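Local coordinates for aromatic amino acid aminotransferase I (Candida albicans WO-1, PDB 6HNU), which probably catalyses pyridoxal-phosphate-dependent transfer of the amino group from aromatic L-amino acids to 2-oxoglutarate, giving aromatic oxo-acids and L-glutamate, at residues V137-T151 with R320-P332. Numbering follows the deposited sequence.
Sequences VSVGNTEAWDSTLRT and RYVRLHEVSVQNP. With PLP (pyridoxal-5'-phosphate), chain I.
Arg320 lays its CB against CG2 of Thr151, and a water joins its carbonyl O to Thr151 OG1. Tyr321 then packs as a knob among Ala144, Ser147, Thr148 and Thr151: Thr151 OG1 lies over one ring face, while at the edge Tyr321 OH donates to Thr148 OG1 at 2.7 Å. The Thr148 hydroxyl in turn donates a hydrogen bond to Ala144 O. One turn on, Leu324 splits its methyls, CD2 touching Ser147 O and Arg150 CB, CD1 centred 3.7 Å above the Arg150 guanidinium, whose NH2 forms a salt bridge with Asp146 of the second subunit. His325 gives the short polar link: NE2 donates to Glu143 OE2 at 2.5 Å, bent to 142°, with carboxylate and ring planes nearly perpendicular (81°). Glu143 reaches it with CG anti to N (chi1 170°) and a bend at chi2. Glu143 OE2 also takes the Ser147 hydroxyl on its anti lone pair, and Glu143 OE1 accepts from Val139 N at 3.0 Å, so three donors hold this buried carboxylate. At the other side of the imidazole, a water bridges ND1 to Val137 O. Val329 CG1 meets Glu143 CG and, tip to tip, Val139 CG2. Pro332 closes the row, its CD 3.6 Å from Val137 CG2. The contact packs helix 320-327 and the loop after it against the strand-loop-helix in which the N-terminal end of helix 141-151 binds the cofactor phosphate through Asn141 N, Thr142 N and Thr142 OG1, the phosphate cup of fold-type I aminotransferases.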
loop_
_atom_site.group_PDB
_atom_site.type_symbol
_atom_site.label_atom_id
_atom_site.label_comp_id
_atom_site.label_asym_id
_atom_site.label_seq_id
_atom_site.Cartn_x
_atom_site.Cartn_y
_atom_site.Cartn_z
ATOM N N VAL B 137 3.243 -10.824 -3.988
ATOM C CA VAL B 137 2.733 -10.228 -2.740
ATOM C C VAL B 137 1.773 -9.084 -3.078
ATOM O O VAL B 137 1.852 -8.450 -4.173
ATOM C CB VAL B 137 3.884 -9.811 -1.821
ATOM C CG1 VAL B 137 4.669 -11.027 -1.411
ATOM C CG2 VAL B 137 4.764 -8.729 -2.444
ATOM N N SER B 138 0.846 -8.869 -2.157
ATOM C CA SER B 138 -0.029 -7.679 -2.082
ATOM C C SER B 138 0.050 -7.126 -0.669
ATOM O O SER B 138 0.594 -7.812 0.226
ATOM C CB SER B 138 -1.438 -8.044 -2.426
ATOM O OG SER B 138 -2.042 -8.713 -1.332
ATOM N N VAL B 139 -0.510 -5.939 -0.456
ATOM C CA VAL B 139 -0.670 -5.407 0.928
ATOM C C VAL B 139 -2.108 -5.633 1.390
ATOM O O VAL B 139 -2.612 -4.871 2.269
ATOM C CB VAL B 139 -0.191 -3.942 1.009
ATOM C CG1 VAL B 139 1.276 -3.861 0.647
ATOM C CG2 VAL B 139 -0.975 -3.008 0.116
ATOM N N GLY B 140 -2.696 -6.722 0.928
ATOM C CA GLY B 140 -4.071 -7.115 1.245
ATOM C C GLY B 140 -4.991 -7.047 0.056
ATOM O O GLY B 140 -4.614 -6.480 -0.987
ATOM N N ASN B 141 -6.177 -7.628 0.220
ATOM C CA ASN B 141 -7.145 -7.782 -0.875
ATOM C C ASN B 141 -7.710 -6.407 -1.275
ATOM O O ASN B 141 -8.113 -6.273 -2.447
ATOM C CB ASN B 141 -8.217 -8.804 -0.500
ATOM C CG ASN B 141 -7.791 -10.247 -0.636
ATOM O OD1 ASN B 141 -6.592 -10.563 -0.793
ATOM N ND2 ASN B 141 -8.771 -11.131 -0.541
ATOM N N THR B 142 -7.768 -5.440 -0.358
ATOM C CA THR B 142 -8.221 -4.066 -0.668
ATOM C C THR B 142 -7.347 -3.514 -1.805
ATOM O O THR B 142 -7.865 -3.140 -2.871
ATOM C CB THR B 142 -8.188 -3.168 0.576
ATOM O OG1 THR B 142 -8.930 -3.855 1.594
ATOM C CG2 THR B 142 -8.794 -1.811 0.264
ATOM N N GLU B 143 -6.048 -3.519 -1.581
ATOM C CA GLU B 143 -5.059 -3.029 -2.578
ATOM C C GLU B 143 -5.127 -3.948 -3.797
ATOM O O GLU B 143 -5.219 -3.401 -4.932
ATOM C CB GLU B 143 -3.641 -3.018 -2.023
ATOM C CG GLU B 143 -2.620 -2.744 -3.118
ATOM C CD GLU B 143 -2.032 -3.977 -3.759
ATOM O OE1 GLU B 143 -1.390 -4.764 -3.021
ATOM O OE2 GLU B 143 -2.137 -4.130 -5.005
ATOM N N ALA B 144 -5.121 -5.278 -3.603
ATOM C CA ALA B 144 -5.076 -6.206 -4.758
ATOM C C ALA B 144 -6.278 -5.935 -5.677
ATOM O O ALA B 144 -6.097 -5.951 -6.876
ATOM C CB ALA B 144 -4.994 -7.643 -4.313
ATOM N N TRP B 145 -7.459 -5.621 -5.123
ATOM C CA TRP B 145 -8.667 -5.292 -5.915
ATOM C C TRP B 145 -8.473 -3.968 -6.675
ATOM O O TRP B 145 -8.763 -3.881 -7.918
ATOM C CB TRP B 145 -9.893 -5.279 -4.994
ATOM C CG TRP B 145 -11.090 -4.740 -5.698
ATOM C CD1 TRP B 145 -11.804 -3.630 -5.362
ATOM C CD2 TRP B 145 -11.710 -5.287 -6.879
ATOM N NE1 TRP B 145 -12.805 -3.415 -6.275
ATOM C CE2 TRP B 145 -12.797 -4.430 -7.193
ATOM C CE3 TRP B 145 -11.425 -6.368 -7.732
ATOM C CZ2 TRP B 145 -13.601 -4.627 -8.305
ATOM C CZ3 TRP B 145 -12.249 -6.575 -8.817
ATOM C CH2 TRP B 145 -13.324 -5.721 -9.082
ATOM N N ASP B 146 -7.965 -2.941 -6.006
ATOM C CA ASP B 146 -7.689 -1.638 -6.654
ATOM C C ASP B 146 -6.755 -1.885 -7.833
ATOM O O ASP B 146 -7.083 -1.422 -8.961
ATOM C CB ASP B 146 -7.135 -0.631 -5.653
ATOM C CG ASP B 146 -6.959 0.754 -6.261
ATOM O OD1 ASP B 146 -7.953 1.332 -6.656
ATOM O OD2 ASP B 146 -5.856 1.247 -6.247
ATOM N N SER B 147 -5.707 -2.669 -7.607
ATOM C CA SER B 147 -4.682 -3.021 -8.637
ATOM C C SER B 147 -5.280 -3.866 -9.751
ATOM O O SER B 147 -4.861 -3.639 -10.918
ATOM C CB SER B 147 -3.468 -3.694 -8.044
ATOM O OG SER B 147 -2.869 -2.819 -7.095
ATOM N N THR B 148 -6.231 -4.771 -9.447
ATOM C CA THR B 148 -6.948 -5.582 -10.465
ATOM C C THR B 148 -7.692 -4.648 -11.429
ATOM O O THR B 148 -7.588 -4.834 -12.653
ATOM C CB THR B 148 -7.894 -6.586 -9.795
ATOM O OG1 THR B 148 -7.083 -7.421 -8.948
ATOM C CG2 THR B 148 -8.704 -7.369 -10.800
ATOM N N LEU B 149 -8.464 -3.714 -10.896
ATOM C CA LEU B 149 -9.224 -2.763 -11.734
ATOM C C LEU B 149 -8.227 -1.963 -12.578
ATOM O O LEU B 149 -8.477 -1.767 -13.778
ATOM C CB LEU B 149 -10.028 -1.848 -10.816
ATOM C CG LEU B 149 -11.280 -2.450 -10.183
ATOM C CD1 LEU B 149 -11.692 -1.619 -8.998
ATOM C CD2 LEU B 149 -12.395 -2.531 -11.202
ATOM N N ARG B 150 -7.054 -1.621 -12.037
ATOM C CA ARG B 150 -6.094 -0.796 -12.832
ATOM C C ARG B 150 -5.404 -1.603 -13.932
ATOM O O ARG B 150 -4.900 -0.951 -14.872
ATOM C CB ARG B 150 -5.083 -0.086 -11.928
ATOM C CG ARG B 150 -5.732 0.880 -10.959
ATOM C CD ARG B 150 -4.797 1.361 -9.861
ATOM N NE ARG B 150 -3.973 2.438 -10.359
ATOM C CZ ARG B 150 -3.056 3.105 -9.655
ATOM N NH1 ARG B 150 -2.428 4.105 -10.222
ATOM N NH2 ARG B 150 -2.780 2.781 -8.400
ATOM N N THR B 151 -5.311 -2.923 -13.789
ATOM C CA THR B 151 -4.622 -3.855 -14.707
ATOM C C THR B 151 -5.569 -4.250 -15.850
ATOM O O THR B 151 -5.095 -4.299 -16.984
ATOM C CB THR B 151 -4.118 -5.059 -13.915
ATOM O OG1 THR B 151 -3.221 -4.525 -12.937
ATOM C CG2 THR B 151 -3.481 -6.124 -14.776
ATOM N N ARG B 320 2.286 -7.605 -14.999
ATOM C CA ARG B 320 1.648 -6.276 -15.105
ATOM C C ARG B 320 1.248 -5.743 -13.713
ATOM O O ARG B 320 1.377 -4.527 -13.487
ATOM C CB ARG B 320 0.449 -6.315 -16.049
ATOM C CG ARG B 320 0.822 -6.595 -17.495
ATOM C CD ARG B 320 1.516 -5.426 -18.176
ATOM N NE ARG B 320 2.976 -5.458 -18.067
ATOM C CZ ARG B 320 3.795 -4.503 -18.505
ATOM N NH1 ARG B 320 5.101 -4.686 -18.404
ATOM N NH2 ARG B 320 3.325 -3.394 -19.069
ATOM N N TYR B 321 0.748 -6.586 -12.823
ATOM C CA TYR B 321 0.555 -6.171 -11.415
ATOM C C TYR B 321 1.890 -5.694 -10.812
ATOM O O TYR B 321 1.872 -4.722 -10.066
ATOM C CB TYR B 321 0.011 -7.300 -10.553
ATOM C CG TYR B 321 -1.464 -7.571 -10.647
ATOM C CD1 TYR B 321 -1.973 -8.428 -11.621
ATOM C CD2 TYR B 321 -2.329 -7.119 -9.673
ATOM C CE1 TYR B 321 -3.318 -8.775 -11.654
ATOM C CE2 TYR B 321 -3.686 -7.434 -9.706
ATOM C CZ TYR B 321 -4.181 -8.276 -10.689
ATOM O OH TYR B 321 -5.502 -8.646 -10.700
ATOM N N VAL B 322 3.007 -6.394 -11.043
ATOM C CA VAL B 322 4.315 -6.016 -10.440
ATOM C C VAL B 322 4.721 -4.620 -10.946
ATOM O O VAL B 322 5.050 -3.754 -10.129
ATOM C CB VAL B 322 5.380 -7.090 -10.723
ATOM C CG1 VAL B 322 6.740 -6.602 -10.250
ATOM C CG2 VAL B 322 5.016 -8.419 -10.066
ATOM N N ARG B 323 4.584 -4.346 -12.240
ATOM C CA ARG B 323 4.871 -3.001 -12.808
ATOM C C ARG B 323 4.033 -1.952 -12.077
ATOM O O ARG B 323 4.563 -0.902 -11.700
ATOM C CB ARG B 323 4.560 -2.999 -14.302
ATOM C CG ARG B 323 5.425 -3.979 -15.081
ATOM C CD ARG B 323 6.896 -3.559 -15.118
ATOM N NE ARG B 323 7.738 -4.028 -14.016
ATOM C CZ ARG B 323 8.294 -5.232 -13.892
ATOM N NH1 ARG B 323 8.084 -6.194 -14.773
ATOM N NH2 ARG B 323 9.073 -5.481 -12.848
ATOM N N LEU B 324 2.751 -2.212 -11.870
ATOM C CA LEU B 324 1.879 -1.248 -11.167
ATOM C C LEU B 324 2.339 -1.115 -9.716
ATOM O O LEU B 324 2.509 0.047 -9.252
ATOM C CB LEU B 324 0.426 -1.697 -11.237
ATOM C CG LEU B 324 -0.560 -0.879 -10.410
ATOM C CD1 LEU B 324 -0.549 0.592 -10.787
ATOM C CD2 LEU B 324 -1.963 -1.448 -10.593
ATOM N N HIS B 325 2.587 -2.230 -9.039
ATOM C CA HIS B 325 3.040 -2.209 -7.622
ATOM C C HIS B 325 4.306 -1.349 -7.447
ATOM O O HIS B 325 4.380 -0.635 -6.453
ATOM C CB HIS B 325 3.251 -3.619 -7.106
ATOM C CG HIS B 325 1.998 -4.315 -6.709
ATOM N ND1 HIS B 325 2.014 -5.639 -6.384
ATOM C CD2 HIS B 325 0.737 -3.890 -6.495
ATOM C CE1 HIS B 325 0.805 -6.007 -6.002
ATOM N NE2 HIS B 325 0.008 -4.987 -6.067
ATOM N N GLU B 326 5.284 -1.443 -8.369
ATOM C CA GLU B 326 6.536 -0.652 -8.360
ATOM C C GLU B 326 6.283 0.840 -8.164
ATOM O O GLU B 326 7.063 1.438 -7.436
ATOM C CB GLU B 326 7.354 -0.870 -9.636
ATOM C CG GLU B 326 8.125 -2.139 -9.491
ATOM C CD GLU B 326 8.699 -2.718 -10.772
ATOM O OE1 GLU B 326 8.382 -2.212 -11.873
ATOM O OE2 GLU B 326 9.448 -3.712 -10.640
ATOM N N VAL B 327 5.236 1.397 -8.761
ATOM C CA VAL B 327 4.954 2.863 -8.708
ATOM C C VAL B 327 3.687 3.189 -7.910
ATOM O O VAL B 327 3.252 4.354 -7.949
ATOM C CB VAL B 327 4.882 3.424 -10.134
ATOM C CG1 VAL B 327 6.219 3.221 -10.828
ATOM C CG2 VAL B 327 3.746 2.808 -10.938
ATOM N N SER B 328 3.112 2.225 -7.198
ATOM C CA SER B 328 1.939 2.443 -6.306
ATOM C C SER B 328 2.367 2.067 -4.875
ATOM O O SER B 328 3.077 2.892 -4.228
ATOM C CB SER B 328 0.711 1.743 -6.844
ATOM O OG SER B 328 0.826 0.329 -6.827
ATOM N N VAL B 329 2.235 0.823 -4.464
ATOM C CA VAL B 329 2.489 0.466 -3.037
ATOM C C VAL B 329 3.942 0.078 -2.782
ATOM O O VAL B 329 4.317 0.109 -1.590
ATOM C CB VAL B 329 1.516 -0.601 -2.516
ATOM C CG1 VAL B 329 0.120 -0.029 -2.475
ATOM C CG2 VAL B 329 1.563 -1.878 -3.327
ATOM N N GLN B 330 4.689 -0.319 -3.814
ATOM C CA GLN B 330 6.128 -0.659 -3.789
ATOM C C GLN B 330 6.310 -2.085 -3.237
ATOM O O GLN B 330 6.753 -3.002 -3.996
ATOM C CB GLN B 330 6.841 0.470 -3.048
ATOM C CG GLN B 330 8.170 0.847 -3.668
ATOM C CD GLN B 330 9.250 -0.074 -3.179
ATOM O OE1 GLN B 330 9.200 -0.561 -2.045
ATOM N NE2 GLN B 330 10.216 -0.338 -4.035
ATOM N N ASN B 331 5.921 -2.322 -1.980
ATOM C CA ASN B 331 6.104 -3.629 -1.323
ATOM C C ASN B 331 5.371 -3.597 0.000
ATOM O O ASN B 331 5.165 -2.524 0.517
ATOM C CB ASN B 331 7.583 -3.928 -1.067
ATOM C CG ASN B 331 8.128 -4.912 -2.079
ATOM O OD1 ASN B 331 7.413 -5.838 -2.481
ATOM N ND2 ASN B 331 9.390 -4.738 -2.466
ATOM N N PRO B 332 4.962 -4.749 0.564
ATOM C CA PRO B 332 4.470 -4.778 1.933
ATOM C C PRO B 332 5.557 -4.349 2.907
ATOM O O PRO B 332 6.765 -4.450 2.565
ATOM C CB PRO B 332 4.163 -6.266 2.165
ATOM C CG PRO B 332 4.009 -6.835 0.782
ATOM C CD PRO B 332 5.028 -6.088 -0.031
HETATM N N1 PLP I . -12.545 -8.236 0.134
HETATM C C2 PLP I . -13.720 -8.511 0.706
HETATM C C2A PLP I . -14.821 -9.042 -0.142
HETATM C C3 PLP I . -13.928 -8.303 2.068
HETATM O O3 PLP I . -15.177 -8.539 2.575
HETATM C C4 PLP I . -12.877 -7.775 2.844
HETATM C C4A PLP I . -13.083 -7.519 4.268
HETATM C C5 PLP I . -11.639 -7.529 2.235
HETATM C C6 PLP I . -11.534 -7.749 0.885
HETATM C C5A PLP I . -10.495 -6.896 2.989
HETATM O O4P PLP I . -9.251 -7.604 2.733
HETATM P P PLP I . -7.867 -7.139 3.247
HETATM O O1P PLP I . -7.003 -8.306 2.826
HETATM O O2P PLP I . -7.999 -6.958 4.785
HETATM O O3P PLP I . -7.527 -5.827 2.545
HETATM O O HOH W 1 3.698 -7.639 -5.984
HETATM O O HOH W 2 -1.007 -3.290 -14.301
#